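Local coordinates for thiamine-monophosphate kinase (PDB 6XEP), which probably catalyses the ATP-dependent phosphorylation of thiamine monophosphate to thiamine diphosphate, the active form of vitamin B1, at residues F14-R19 with G113-A118; H61-T66 with R176-G181; V78-L83 with P204-T209; D161-G166 with D288-L293. All blocks are in the same frame, centred on the assembly; numbering follows the deposited sequence.

How the contacts relate
Contact 3, whose centre lies about 3 Å from the centre of the chain, and contact 2 both join the N-terminal to the C-terminal family region. Contact 3 is buried and apolar with one bridging water; contact 2 is a surface contact with an indole-carboxylate hydrogen bond. Contacts 1 and 4 lie on opposite sides of the chain's centre, each about 18 Å from it. An aromatic ring carries contacts 1, 2 and 4, but its partners differ: an arginine chain and a leucine in 1, a proline and a carboxylate in 2, a leucine and a histidine in 4. Contact 3 connects 1 and 4: Leu117 packs on Leu80 and Pro206, while Arg207 packs on Ser165.

Contact 1: F14-R19 with G113-A118; sequences FALIDR and GFFALA
One face of the Arg19 guanidinium is covered by Phe115, whose CD2 stands 3.7 Å above the guanidinium plane and toward its rim. The two flat groups are not stacked in parallel, for their planes are 58° apart. Around the Phe115 ring, Arg19 CB and Leu16 CD1 both approach obliquely, the arginine methylene at 3.6 Å from Phe115 CE2 and the leucine methyl at 4.3 Å from the same atom. Phe115 thus reaches from helix 104-120 to touch both Leu16 and Arg19 at the start of helix 17-24. Leu16 holds the N-cap position of that helix and lies within a type I beta turn, closed by a bond from Ile17 N to Phe14 O of 3.2 Å. The arginine chain bends at chi3 (-82°), which turns one guanidinium face toward the ring rim; Arg19 is deposited in two conformers, and the description applies to one.

The charged end has its strongest partner in Asp112, by a salt bridge from NH2, while NH1 is bonded to Glu108 O. Arg23 makes a cation-pi interaction with the same phenyl ring. The chemistry is therefore divided: helix 104-120 supplies polar partners for the tip of Arg19 and an aromatic ring for both its methylenes and one face of its guanidinium, so that Arg19, partly exposed, keeps its charge paired while lying against that ring and beside Leu16.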
loop_
_atom_site.group_PDB
_atom_site.type_symbol
_atom_site.label_atom_id
_atom_site.label_comp_id
_atom_site.label_asym_id
_atom_site.label_seq_id
_atom_site.Cartn_x
_atom_site.Cartn_y
_atom_site.Cartn_z
ATOM N N PHE A 14 -6.004 -14.388 4.500
ATOM C CA PHE A 14 -6.867 -13.701 3.544
ATOM C C PHE A 14 -8.011 -14.600 3.112
ATOM O O PHE A 14 -7.812 -15.782 2.837
ATOM C CB PHE A 14 -6.074 -13.298 2.308
ATOM C CG PHE A 14 -5.416 -11.966 2.411
ATOM C CD1 PHE A 14 -5.213 -11.367 3.644
ATOM C CD2 PHE A 14 -5.014 -11.302 1.267
ATOM C CE1 PHE A 14 -4.604 -10.125 3.733
ATOM C CE2 PHE A 14 -4.410 -10.062 1.345
ATOM C CZ PHE A 14 -4.209 -9.475 2.579
ATOM N N ALA A 15 -9.219 -14.035 3.033
ATOM C CA ALA A 15 -10.325 -14.808 2.477
ATOM C C ALA A 15 -10.038 -15.221 1.038
ATOM O O ALA A 15 -10.529 -16.259 0.582
ATOM C CB ALA A 15 -11.623 -14.002 2.548
ATOM N N LEU A 16 -9.218 -14.442 0.330
ATOM C CA LEU A 16 -8.906 -14.666 -1.075
ATOM C C LEU A 16 -7.688 -15.567 -1.285
ATOM O O LEU A 16 -7.214 -15.689 -2.420
ATOM C CB LEU A 16 -8.670 -13.321 -1.774
ATOM C CG LEU A 16 -9.788 -12.285 -1.656
ATOM C CD1 LEU A 16 -9.411 -10.985 -2.371
ATOM C CD2 LEU A 16 -11.071 -12.873 -2.222
ATOM N N ILE A 17 -7.171 -16.200 -0.231
ATOM C CA ILE A 17 -5.855 -16.831 -0.338
ATOM C C ILE A 17 -5.853 -17.953 -1.376
ATOM O O ILE A 17 -4.853 -18.165 -2.076
ATOM C CB ILE A 17 -5.379 -17.334 1.038
ATOM C CG1 ILE A 17 -3.937 -17.825 0.919
ATOM C CG2 ILE A 17 -6.266 -18.418 1.543
ATOM C CD1 ILE A 17 -2.993 -16.728 0.517
ATOM N N ASP A 18 -6.955 -18.699 -1.501
ATOM C CA ASP A 18 -6.953 -19.792 -2.472
ATOM C C ASP A 18 -6.802 -19.256 -3.890
ATOM O O ASP A 18 -6.015 -19.777 -4.690
ATOM C CB ASP A 18 -8.227 -20.628 -2.346
ATOM C CG ASP A 18 -8.288 -21.396 -1.041
ATOM O OD1 ASP A 18 -7.214 -21.812 -0.539
ATOM O OD2 ASP A 18 -9.405 -21.585 -0.507
ATOM N N ARG A 19 -7.553 -18.216 -4.225
ATOM C CA ARG A 19 -7.406 -17.631 -5.551
ATOM C C ARG A 19 -6.057 -16.935 -5.708
ATOM O O ARG A 19 -5.483 -16.955 -6.803
ATOM C CB ARG A 19 -8.573 -16.687 -5.835
ATOM C CG ARG A 19 -9.893 -17.447 -6.056
ATOM C CD ARG A 19 -10.953 -16.540 -6.675
ATOM N NE ARG A 19 -11.624 -15.707 -5.683
ATOM C CZ ARG A 19 -12.544 -14.791 -5.981
ATOM N NH1 ARG A 19 -13.106 -14.071 -5.021
ATOM N NH2 ARG A 19 -12.902 -14.592 -7.244
ATOM N N GLY A 113 -14.149 -9.054 -8.872
ATOM C CA GLY A 113 -13.856 -7.926 -9.722
ATOM C C GLY A 113 -12.380 -7.614 -9.795
ATOM O O GLY A 113 -11.853 -7.282 -10.858
ATOM N N PHE A 114 -11.711 -7.750 -8.648
ATOM C CA PHE A 114 -10.270 -7.560 -8.589
ATOM C C PHE A 114 -9.555 -8.519 -9.537
ATOM O O PHE A 114 -8.758 -8.097 -10.386
ATOM C CB PHE A 114 -9.796 -7.740 -7.149
ATOM C CG PHE A 114 -8.394 -7.273 -6.924
ATOM C CD1 PHE A 114 -7.335 -8.122 -7.145
ATOM C CD2 PHE A 114 -8.139 -5.978 -6.506
ATOM C CE1 PHE A 114 -6.035 -7.689 -6.959
ATOM C CE2 PHE A 114 -6.845 -5.550 -6.315
ATOM C CZ PHE A 114 -5.802 -6.409 -6.541
ATOM N N PHE A 115 -9.842 -9.823 -9.412
ATOM C CA PHE A 115 -9.159 -10.809 -10.236
ATOM C C PHE A 115 -9.621 -10.751 -11.675
ATOM O O PHE A 115 -8.835 -11.052 -12.576
ATOM C CB PHE A 115 -9.370 -12.228 -9.692
ATOM C CG PHE A 115 -8.715 -12.467 -8.364
ATOM C CD1 PHE A 115 -7.345 -12.281 -8.205
ATOM C CD2 PHE A 115 -9.472 -12.864 -7.265
ATOM C CE1 PHE A 115 -6.734 -12.511 -6.971
ATOM C CE2 PHE A 115 -8.869 -13.106 -6.031
ATOM C CZ PHE A 115 -7.497 -12.922 -5.886
ATOM N N ALA A 116 -10.881 -10.381 -11.926
ATOM C CA ALA A 116 -11.308 -10.256 -13.316
ATOM C C ALA A 116 -10.396 -9.302 -14.069
ATOM O O ALA A 116 -9.968 -9.594 -15.189
ATOM C CB ALA A 116 -12.760 -9.788 -13.412
ATOM N N LEU A 117 -10.072 -8.159 -13.458
ATOM C CA LEU A 117 -9.168 -7.203 -14.098
ATOM C C LEU A 117 -7.703 -7.614 -13.957
ATOM O O LEU A 117 -6.940 -7.524 -14.920
ATOM C CB LEU A 117 -9.391 -5.811 -13.509
ATOM C CG LEU A 117 -8.479 -4.721 -14.052
ATOM C CD1 LEU A 117 -8.658 -4.551 -15.548
ATOM C CD2 LEU A 117 -8.764 -3.411 -13.301
ATOM N N ALA A 118 -7.300 -8.077 -12.769
ATOM C CA ALA A 118 -5.904 -8.435 -12.538
ATOM C C ALA A 118 -5.429 -9.506 -13.508
ATOM O O ALA A 118 -4.306 -9.425 -14.022
ATOM C CB ALA A 118 -5.715 -8.921 -11.100
#

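Contact 2: H61-T66 with R176-G181; sequences HFPVET and RLWQQG
Pro63 and Glu65 meet Trp178 from a type I beta turn running from Pro63 to Thr66, while the tryptophan sits on the last turn of a helix that ends in a Schellman motif at Gly181. The turn is gripped from within, since Pro63 O accepts from Thr66 N at 2.9 Å and from Thr66 OG1 at 2.8 Å. Two different surfaces of the indole are used. Over one face comes the proline ring, in a CH-pi contact that sets Pro63 CG above the six-membered ring, 3.8 Å from Trp178 CH2; Pro63 CB also lies 3.5 Å from Trp178 CZ2. At the edge, Trp178 NE1 donates to Glu65 OE2 at 2.9 Å, with a fairly straight N-H...O angle of 159°. The acceptor lies close to the indole plane, yet the N-H reaches the carboxylate from well above the carboxylate's own plane. Glu65 gets there by setting CG between its backbone N and carbonyl carbon (chi1 60°) and bending again at chi2.

The tryptophan is thus fixed in rotation by a bond at its edge and a ring over its face. Leu185 adds apolar cover to both Pro63 and Trp178. The loop between strand 48-57 and helix 68-85, which also carries His61, predicted to bind substrate, is so joined to the end of helix 170-179, linking the N- and C-terminal family regions, with helix 192-202 touching both segments through Thr66 and Leu177.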
loop_
_atom_site.group_PDB
_atom_site.type_symbol
_atom_site.label_atom_id
_atom_site.label_comp_id
_atom_site.label_asym_id
_atom_site.label_seq_id
_atom_site.Cartn_x
_atom_site.Cartn_y
_atom_site.Cartn_z
ATOM N N HIS A 61 -14.593 8.199 -3.291
ATOM C CA HIS A 61 -14.157 7.801 -4.618
ATOM C C HIS A 61 -15.172 6.914 -5.317
ATOM O O HIS A 61 -15.019 6.633 -6.514
ATOM C CB HIS A 61 -12.795 7.091 -4.527
ATOM C CG HIS A 61 -11.747 7.924 -3.853
ATOM N ND1 HIS A 61 -11.574 7.939 -2.487
ATOM C CD2 HIS A 61 -10.849 8.805 -4.354
ATOM C CE1 HIS A 61 -10.610 8.787 -2.176
ATOM N NE2 HIS A 61 -10.143 9.314 -3.294
ATOM N N PHE A 62 -16.196 6.458 -4.596
ATOM C CA PHE A 62 -17.265 5.678 -5.207
ATOM C C PHE A 62 -18.514 5.880 -4.368
ATOM O O PHE A 62 -18.418 5.966 -3.131
ATOM C CB PHE A 62 -16.934 4.182 -5.327
ATOM C CG PHE A 62 -16.537 3.507 -4.021
ATOM C CD1 PHE A 62 -17.488 2.879 -3.227
ATOM C CD2 PHE A 62 -15.201 3.445 -3.637
ATOM C CE1 PHE A 62 -17.122 2.238 -2.043
ATOM C CE2 PHE A 62 -14.826 2.810 -2.452
ATOM C CZ PHE A 62 -15.794 2.187 -1.662
ATOM N N PRO A 63 -19.677 6.012 -4.997
ATOM C CA PRO A 63 -20.920 6.099 -4.221
ATOM C C PRO A 63 -21.096 4.867 -3.349
ATOM O O PRO A 63 -20.633 3.775 -3.680
ATOM C CB PRO A 63 -22.007 6.195 -5.298
ATOM C CG PRO A 63 -21.284 6.828 -6.484
ATOM C CD PRO A 63 -19.879 6.260 -6.437
ATOM N N VAL A 64 -21.737 5.060 -2.195
ATOM C CA VAL A 64 -21.802 3.976 -1.220
ATOM C C VAL A 64 -22.525 2.761 -1.792
ATOM O O VAL A 64 -22.188 1.618 -1.462
ATOM C CB VAL A 64 -22.451 4.467 0.084
ATOM C CG1 VAL A 64 -22.704 3.300 1.026
ATOM C CG2 VAL A 64 -21.543 5.495 0.762
ATOM N N GLU A 65 -23.468 2.972 -2.705
ATOM C CA GLU A 65 -24.197 1.846 -3.258
ATOM C C GLU A 65 -23.408 1.079 -4.322
ATOM O O GLU A 65 -23.932 0.097 -4.842
ATOM C CB GLU A 65 -25.519 2.321 -3.842
ATOM C CG GLU A 65 -25.345 3.334 -4.937
ATOM C CD GLU A 65 -25.661 4.749 -4.476
ATOM O OE1 GLU A 65 -25.051 5.259 -3.481
ATOM O OE2 GLU A 65 -26.545 5.341 -5.129
ATOM N N THR A 66 -22.180 1.485 -4.651
ATOM C CA THR A 66 -21.374 0.724 -5.609
ATOM C C THR A 66 -21.229 -0.720 -5.134
ATOM O O THR A 66 -20.943 -0.976 -3.961
ATOM C CB THR A 66 -19.988 1.352 -5.800
ATOM O OG1 THR A 66 -20.113 2.736 -6.184
ATOM C CG2 THR A 66 -19.213 0.591 -6.908
ATOM N N ARG A 176 -23.050 12.594 -13.201
ATOM C CA ARG A 176 -24.053 13.657 -13.267
ATOM C C ARG A 176 -25.466 13.086 -13.318
ATOM O O ARG A 176 -26.370 13.569 -12.622
ATOM C CB ARG A 176 -23.798 14.543 -14.486
ATOM C CG ARG A 176 -22.795 15.657 -14.290
ATOM C CD ARG A 176 -22.538 16.299 -15.638
ATOM N NE ARG A 176 -21.615 17.424 -15.594
ATOM C CZ ARG A 176 -21.967 18.669 -15.880
ATOM N NH1 ARG A 176 -23.223 18.936 -16.216
ATOM N NH2 ARG A 176 -21.070 19.644 -15.829
ATOM N N LEU A 177 -25.693 12.095 -14.183
ATOM C CA LEU A 177 -27.015 11.474 -14.241
ATOM C C LEU A 177 -27.397 10.872 -12.897
ATOM O O LEU A 177 -28.542 11.007 -12.450
ATOM C CB LEU A 177 -27.060 10.410 -15.337
ATOM C CG LEU A 177 -26.928 10.969 -16.753
ATOM C CD1 LEU A 177 -26.668 9.823 -17.721
ATOM C CD2 LEU A 177 -28.181 11.730 -17.156
ATOM N N TRP A 178 -26.441 10.235 -12.224
ATOM C CA TRP A 178 -26.719 9.690 -10.897
ATOM C C TRP A 178 -27.091 10.796 -9.906
ATOM O O TRP A 178 -28.060 10.659 -9.151
ATOM C CB TRP A 178 -25.511 8.886 -10.419
ATOM C CG TRP A 178 -25.545 8.469 -8.980
ATOM C CD1 TRP A 178 -26.274 7.451 -8.430
ATOM C CD2 TRP A 178 -24.781 9.039 -7.917
ATOM N NE1 TRP A 178 -26.019 7.374 -7.075
ATOM C CE2 TRP A 178 -25.107 8.341 -6.742
ATOM C CE3 TRP A 178 -23.873 10.093 -7.843
ATOM C CZ2 TRP A 178 -24.539 8.661 -5.503
ATOM C CZ3 TRP A 178 -23.296 10.398 -6.619
ATOM C CH2 TRP A 178 -23.635 9.686 -5.467
ATOM N N GLN A 179 -26.366 11.917 -9.927
ATOM C CA GLN A 179 -26.667 13.018 -9.011
ATOM C C GLN A 179 -28.025 13.652 -9.303
ATOM O O GLN A 179 -28.713 14.112 -8.382
ATOM C CB GLN A 179 -25.570 14.076 -9.093
ATOM C CG GLN A 179 -24.218 13.595 -8.597
ATOM C CD GLN A 179 -23.062 14.468 -9.069
ATOM O OE1 GLN A 179 -23.192 15.245 -10.016
ATOM N NE2 GLN A 179 -21.916 14.337 -8.406
ATOM N N GLN A 180 -28.420 13.688 -10.569
ATOM C CA GLN A 180 -29.717 14.220 -10.950
ATOM C C GLN A 180 -30.841 13.241 -10.684
ATOM O O GLN A 180 -32.009 13.597 -10.894
ATOM C CB GLN A 180 -29.708 14.603 -12.427
ATOM C CG GLN A 180 -28.662 15.635 -12.754
ATOM C CD GLN A 180 -28.492 15.841 -14.242
ATOM O OE1 GLN A 180 -29.152 15.192 -15.058
ATOM N NE2 GLN A 180 -27.608 16.761 -14.605
ATOM N N GLY A 181 -30.518 12.031 -10.233
ATOM C CA GLY A 181 -31.545 11.051 -9.936
ATOM C C GLY A 181 -31.961 10.199 -11.110
ATOM O O GLY A 181 -32.988 9.512 -11.032
#

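Contact 3: V78-L83 with P204-T209; sequences VNLSDL and PTPRVT
Apolar packing between Leu80 and Pro206 forms the centre of this contact. The prolyl ring lies against the helix surface, with Pro206 CB 3.7 Å from Leu80 CB and equally close to Ser81 N, while Pro206 CG lies 4.0 Å from Leu80 CD1. Val208 adds a methyl beside them: with CG1 anti to the backbone N (chi1 179°), CG2 is the methyl left facing Leu80, 4.0 Å from Leu80 CB.

Polar contact is carried by water. One water donates to Ser81 OG at 3.1 Å and accepts from Arg207 N at 2.8 Å, bridging the helix to the N-cap residue of helix 208-214. Ser81 OG is also hydrogen-bonded to Asp223 OD2, its strongest partner and a predicted magnesium ligand, so the bridge adjoins the probable metal site to which Asp82 also belongs. Arg207 centres an inverse gamma turn, with a weak bond from Val208 N to Pro206 O, and its guanidinium makes a salt bridge with Glu277.

Around the contact, Val78 and Asn79 of helix 68-85 touch Asp54 of strand 48-57, while Pro90 of strand 89-99 covers Leu80 and Val208. Segment 204-209 runs along helix 68-85, Pro204 on Lys74 and Ala77 and Pro206 on Ala77, as it leads into helix 208-214.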
loop_
_atom_site.group_PDB
_atom_site.type_symbol
_atom_site.label_atom_id
_atom_site.label_comp_id
_atom_site.label_asym_id
_atom_site.label_seq_id
_atom_site.Cartn_x
_atom_site.Cartn_y
_atom_site.Cartn_z
ATOM N N VAL A 78 -7.489 1.967 -11.093
ATOM C CA VAL A 78 -6.814 3.245 -10.859
ATOM C C VAL A 78 -5.299 3.058 -10.881
ATOM O O VAL A 78 -4.564 3.825 -11.510
ATOM C CB VAL A 78 -7.287 3.866 -9.532
ATOM C CG1 VAL A 78 -6.517 5.146 -9.275
ATOM C CG2 VAL A 78 -8.772 4.145 -9.611
ATOM N N ASN A 79 -4.812 2.023 -10.198
ATOM C CA ASN A 79 -3.373 1.791 -10.123
ATOM C C ASN A 79 -2.802 1.348 -11.458
ATOM O O ASN A 79 -1.688 1.742 -11.833
ATOM C CB ASN A 79 -3.089 0.740 -9.058
ATOM C CG ASN A 79 -3.254 1.283 -7.679
ATOM O OD1 ASN A 79 -4.358 1.308 -7.135
ATOM N ND2 ASN A 79 -2.161 1.761 -7.102
ATOM N N LEU A 80 -3.525 0.480 -12.165
ATOM C CA LEU A 80 -3.049 0.035 -13.461
ATOM C C LEU A 80 -2.998 1.190 -14.448
ATOM O O LEU A 80 -2.117 1.229 -15.309
ATOM C CB LEU A 80 -3.941 -1.082 -13.989
ATOM C CG LEU A 80 -3.833 -2.413 -13.255
ATOM C CD1 LEU A 80 -4.802 -3.440 -13.857
ATOM C CD2 LEU A 80 -2.380 -2.933 -13.295
ATOM N N SER A 81 -3.945 2.122 -14.347
ATOM C CA SER A 81 -3.917 3.286 -15.221
ATOM C C SER A 81 -2.688 4.151 -14.931
ATOM O O SER A 81 -2.076 4.702 -15.857
ATOM C CB SER A 81 -5.202 4.087 -15.052
ATOM O OG SER A 81 -5.165 5.219 -15.897
ATOM N N ASP A 82 -2.323 4.279 -13.648
ATOM C CA ASP A 82 -1.098 4.982 -13.263
ATOM C C ASP A 82 0.121 4.311 -13.886
ATOM O O ASP A 82 1.011 4.974 -14.431
ATOM C CB ASP A 82 -0.939 4.989 -11.737
ATOM C CG ASP A 82 -2.036 5.746 -10.997
ATOM O OD1 ASP A 82 -2.816 6.496 -11.612
ATOM O OD2 ASP A 82 -2.100 5.576 -9.756
ATOM N N LEU A 83 0.187 2.977 -13.781
ATOM C CA LEU A 83 1.312 2.245 -14.358
ATOM C C LEU A 83 1.327 2.376 -15.871
ATOM O O LEU A 83 2.396 2.466 -16.476
ATOM C CB LEU A 83 1.248 0.766 -13.969
ATOM C CG LEU A 83 1.561 0.471 -12.502
ATOM C CD1 LEU A 83 1.502 -1.020 -12.255
ATOM C CD2 LEU A 83 2.937 1.022 -12.139
ATOM N N PRO A 204 -13.843 1.422 -15.228
ATOM C CA PRO A 204 -12.976 2.025 -16.255
ATOM C C PRO A 204 -11.959 1.002 -16.751
ATOM O O PRO A 204 -11.572 0.087 -16.025
ATOM C CB PRO A 204 -12.300 3.182 -15.508
ATOM C CG PRO A 204 -12.273 2.745 -14.074
ATOM C CD PRO A 204 -13.609 2.017 -13.899
ATOM N N THR A 205 -11.503 1.175 -18.005
ATOM C CA THR A 205 -10.560 0.222 -18.594
ATOM C C THR A 205 -9.148 0.806 -18.609
ATOM O O THR A 205 -8.881 1.732 -19.404
ATOM C CB THR A 205 -10.996 -0.149 -20.013
ATOM O OG1 THR A 205 -12.346 -0.647 -19.982
ATOM C CG2 THR A 205 -10.085 -1.245 -20.570
ATOM N N PRO A 206 -8.212 0.312 -17.794
ATOM C CA PRO A 206 -6.852 0.867 -17.834
ATOM C C PRO A 206 -6.161 0.451 -19.119
ATOM O O PRO A 206 -6.243 -0.705 -19.520
ATOM C CB PRO A 206 -6.176 0.256 -16.604
ATOM C CG PRO A 206 -6.879 -1.098 -16.417
ATOM C CD PRO A 206 -8.333 -0.805 -16.826
ATOM N N ARG A 207 -5.494 1.403 -19.776
ATOM C CA ARG A 207 -4.958 1.129 -21.107
ATOM C C ARG A 207 -3.512 0.635 -21.013
ATOM O O ARG A 207 -2.576 1.239 -21.545
ATOM C CB ARG A 207 -5.080 2.364 -21.993
ATOM C CG ARG A 207 -6.484 2.962 -22.010
ATOM C CD ARG A 207 -7.524 1.972 -22.561
ATOM N NE ARG A 207 -8.785 2.672 -22.775
ATOM C CZ ARG A 207 -9.917 2.088 -23.135
ATOM N NH1 ARG A 207 -9.946 0.761 -23.331
ATOM N NH2 ARG A 207 -11.012 2.835 -23.285
ATOM N N VAL A 208 -3.352 -0.496 -20.315
ATOM C CA VAL A 208 -2.013 -1.037 -20.061
ATOM C C VAL A 208 -1.330 -1.431 -21.372
ATOM O O VAL A 208 -0.154 -1.119 -21.600
ATOM C CB VAL A 208 -2.084 -2.228 -19.085
ATOM C CG1 VAL A 208 -0.689 -2.793 -18.853
ATOM C CG2 VAL A 208 -2.716 -1.805 -17.736
ATOM N N THR A 209 -2.046 -2.146 -22.246
ATOM C CA THR A 209 -1.423 -2.575 -23.500
ATOM C C THR A 209 -0.955 -1.379 -24.326
ATOM O O THR A 209 0.156 -1.387 -24.872
ATOM C CB THR A 209 -2.395 -3.441 -24.312
ATOM O OG1 THR A 209 -2.826 -4.536 -23.499
ATOM C CG2 THR A 209 -1.701 -3.995 -25.539
HETATM O O HOH W 1 -5.534 3.986 -18.681
#

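Contact 4: D161-G166 with D288-L293; sequences DIWVSG and DALHYL
Two groups grip Ser165 OG, the side chain of Glu277 and the backbone N of Leu278, at the end of strand 161-165, whose Trp163 reaches across to Leu290 and His291 of helix 287-297. This is a helix packed on the six-stranded mixed sheet of the AIR synthase-related C-terminal domain, with strand 161-165 lying between strands 277-282 and 301-308. No hydrogen bond joins residues 161-166 to 288-293, and the contact rests on the indole. Its CG is anti to the carbonyl carbon (chi1 -64°), a setting that carries the ring out from the strand toward the helix.

Over one face of that ring lies the Leu290 side chain. Its CD1 makes a CH-pi contact 3.7 Å from the centroid of the five-membered ring and 26° off the ring normal, and comes within 3.4 Å of Trp163 NE1. Leu290 CB approaches the six-membered ring more loosely, 4.1 Å from Trp163 CZ2. The sheet itself contributes Phe280, whose ring meets the indole with nearly parallel planes and also touches Leu290. Asp161 adds a salt bridge to Arg287, at the start of the helix.

The other aromatic partner is turned differently. Trp163 and His291 form an edge-to-face pair, centroids 5.3 Å apart and planes at 71°, in which the tryptophan offers the edge of its six-membered ring and the histidine its face. His291 is exposed, so the pair lies at the outer margin of the packing. The indole edge meets it through Trp163 CH2, which is 3.8 Å from His291 CE1.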
loop_
_atom_site.group_PDB
_atom_site.type_symbol
_atom_site.label_atom_id
_atom_site.label_comp_id
_atom_site.label_asym_id
_atom_site.label_seq_id
_atom_site.Cartn_x
_atom_site.Cartn_y
_atom_site.Cartn_z
ATOM N N ASP A 161 1.853 16.429 -32.125
ATOM C CA ASP A 161 0.415 16.226 -31.993
ATOM C C ASP A 161 0.090 15.778 -30.569
ATOM O O ASP A 161 0.887 15.107 -29.916
ATOM C CB ASP A 161 -0.092 15.155 -32.962
ATOM C CG ASP A 161 0.093 15.527 -34.418
ATOM O OD1 ASP A 161 -0.085 16.714 -34.752
ATOM O OD2 ASP A 161 0.389 14.616 -35.242
ATOM N N ILE A 162 -1.109 16.118 -30.108
ATOM C CA ILE A 162 -1.663 15.598 -28.863
ATOM C C ILE A 162 -2.704 14.548 -29.226
ATOM O O ILE A 162 -3.534 14.777 -30.120
ATOM C CB ILE A 162 -2.290 16.723 -28.021
ATOM C CG1 ILE A 162 -1.258 17.826 -27.734
ATOM C CG2 ILE A 162 -2.820 16.184 -26.683
ATOM C CD1 ILE A 162 -1.860 18.992 -26.948
ATOM N N TRP A 163 -2.673 13.411 -28.523
ATOM C CA TRP A 163 -3.566 12.277 -28.760
ATOM C C TRP A 163 -4.218 11.855 -27.458
ATOM O O TRP A 163 -3.660 12.054 -26.383
ATOM C CB TRP A 163 -2.821 11.049 -29.309
ATOM C CG TRP A 163 -2.192 11.235 -30.668
ATOM C CD1 TRP A 163 -0.999 11.844 -30.948
ATOM C CD2 TRP A 163 -2.725 10.798 -31.922
ATOM N NE1 TRP A 163 -0.763 11.816 -32.296
ATOM C CE2 TRP A 163 -1.802 11.169 -32.919
ATOM C CE3 TRP A 163 -3.894 10.121 -32.296
ATOM C CZ2 TRP A 163 -2.008 10.894 -34.279
ATOM C CZ3 TRP A 163 -4.102 9.844 -33.639
ATOM C CH2 TRP A 163 -3.161 10.239 -34.622
ATOM N N VAL A 164 -5.383 11.213 -27.556
ATOM C CA VAL A 164 -6.000 10.618 -26.377
ATOM C C VAL A 164 -6.684 9.310 -26.768
ATOM O O VAL A 164 -7.210 9.166 -27.874
ATOM C CB VAL A 164 -6.989 11.596 -25.688
ATOM C CG1 VAL A 164 -8.218 11.856 -26.552
ATOM C CG2 VAL A 164 -7.373 11.078 -24.293
ATOM N N SER A 165 -6.653 8.345 -25.856
ATOM C CA SER A 165 -7.246 7.037 -26.112
ATOM C C SER A 165 -8.722 7.032 -25.727
ATOM O O SER A 165 -9.184 7.860 -24.945
ATOM C CB SER A 165 -6.507 5.947 -25.327
ATOM O OG SER A 165 -6.609 6.159 -23.903
ATOM N N GLY A 166 -9.464 6.078 -26.303
ATOM C CA GLY A 166 -10.835 5.829 -25.877
ATOM C C GLY A 166 -11.757 7.017 -26.087
ATOM O O GLY A 166 -11.792 7.651 -27.154
ATOM N N ASP A 288 0.417 8.233 -39.296
ATOM C CA ASP A 288 0.104 6.972 -39.957
ATOM C C ASP A 288 0.292 5.800 -39.003
ATOM O O ASP A 288 -0.561 4.911 -38.918
ATOM C CB ASP A 288 0.986 6.784 -41.197
ATOM C CG ASP A 288 0.672 7.775 -42.298
ATOM O OD1 ASP A 288 -0.323 8.519 -42.171
ATOM O OD2 ASP A 288 1.423 7.799 -43.294
ATOM N N ALA A 289 1.409 5.793 -38.275
ATOM C CA ALA A 289 1.716 4.671 -37.395
ATOM C C ALA A 289 0.705 4.570 -36.264
ATOM O O ALA A 289 0.299 3.467 -35.882
ATOM C CB ALA A 289 3.131 4.820 -36.834
ATOM N N LEU A 290 0.284 5.713 -35.721
ATOM C CA LEU A 290 -0.662 5.694 -34.616
ATOM C C LEU A 290 -2.052 5.279 -35.074
ATOM O O LEU A 290 -2.769 4.615 -34.325
ATOM C CB LEU A 290 -0.678 7.062 -33.921
ATOM C CG LEU A 290 0.600 7.318 -33.115
ATOM C CD1 LEU A 290 0.756 8.800 -32.736
ATOM C CD2 LEU A 290 0.621 6.447 -31.862
ATOM N N HIS A 291 -2.458 5.638 -36.297
ATOM C CA HIS A 291 -3.720 5.103 -36.805
ATOM C C HIS A 291 -3.635 3.593 -36.956
ATOM O O HIS A 291 -4.586 2.869 -36.632
ATOM C CB HIS A 291 -4.086 5.761 -38.136
ATOM C CG HIS A 291 -4.439 7.207 -37.993
ATOM N ND1 HIS A 291 -5.470 7.638 -37.187
ATOM C CD2 HIS A 291 -3.884 8.321 -38.522
ATOM C CE1 HIS A 291 -5.541 8.956 -37.231
ATOM N NE2 HIS A 291 -4.590 9.395 -38.034
ATOM N N TYR A 292 -2.487 3.104 -37.421
ATOM C CA TYR A 292 -2.289 1.667 -37.527
ATOM C C TYR A 292 -2.322 1.015 -36.157
ATOM O O TYR A 292 -2.883 -0.074 -35.991
ATOM C CB TYR A 292 -0.962 1.363 -38.215
ATOM C CG TYR A 292 -0.748 -0.120 -38.409
ATOM C CD1 TYR A 292 -0.067 -0.876 -37.454
ATOM C CD2 TYR A 292 -1.255 -0.777 -39.528
ATOM C CE1 TYR A 292 0.120 -2.245 -37.619
ATOM C CE2 TYR A 292 -1.066 -2.149 -39.705
ATOM C CZ TYR A 292 -0.381 -2.873 -38.746
ATOM O OH TYR A 292 -0.195 -4.228 -38.908
ATOM N N LEU A 293 -1.712 1.666 -35.163
ATOM C CA LEU A 293 -1.708 1.122 -33.806
ATOM C C LEU A 293 -3.123 1.023 -33.255
ATOM O O LEU A 293 -3.484 0.028 -32.613
ATOM C CB LEU A 293 -0.836 2.002 -32.895
ATOM C CG LEU A 293 -0.778 1.585 -31.416
ATOM C CD1 LEU A 293 -0.163 0.206 -31.264
ATOM C CD2 LEU A 293 -0.004 2.611 -30.605
#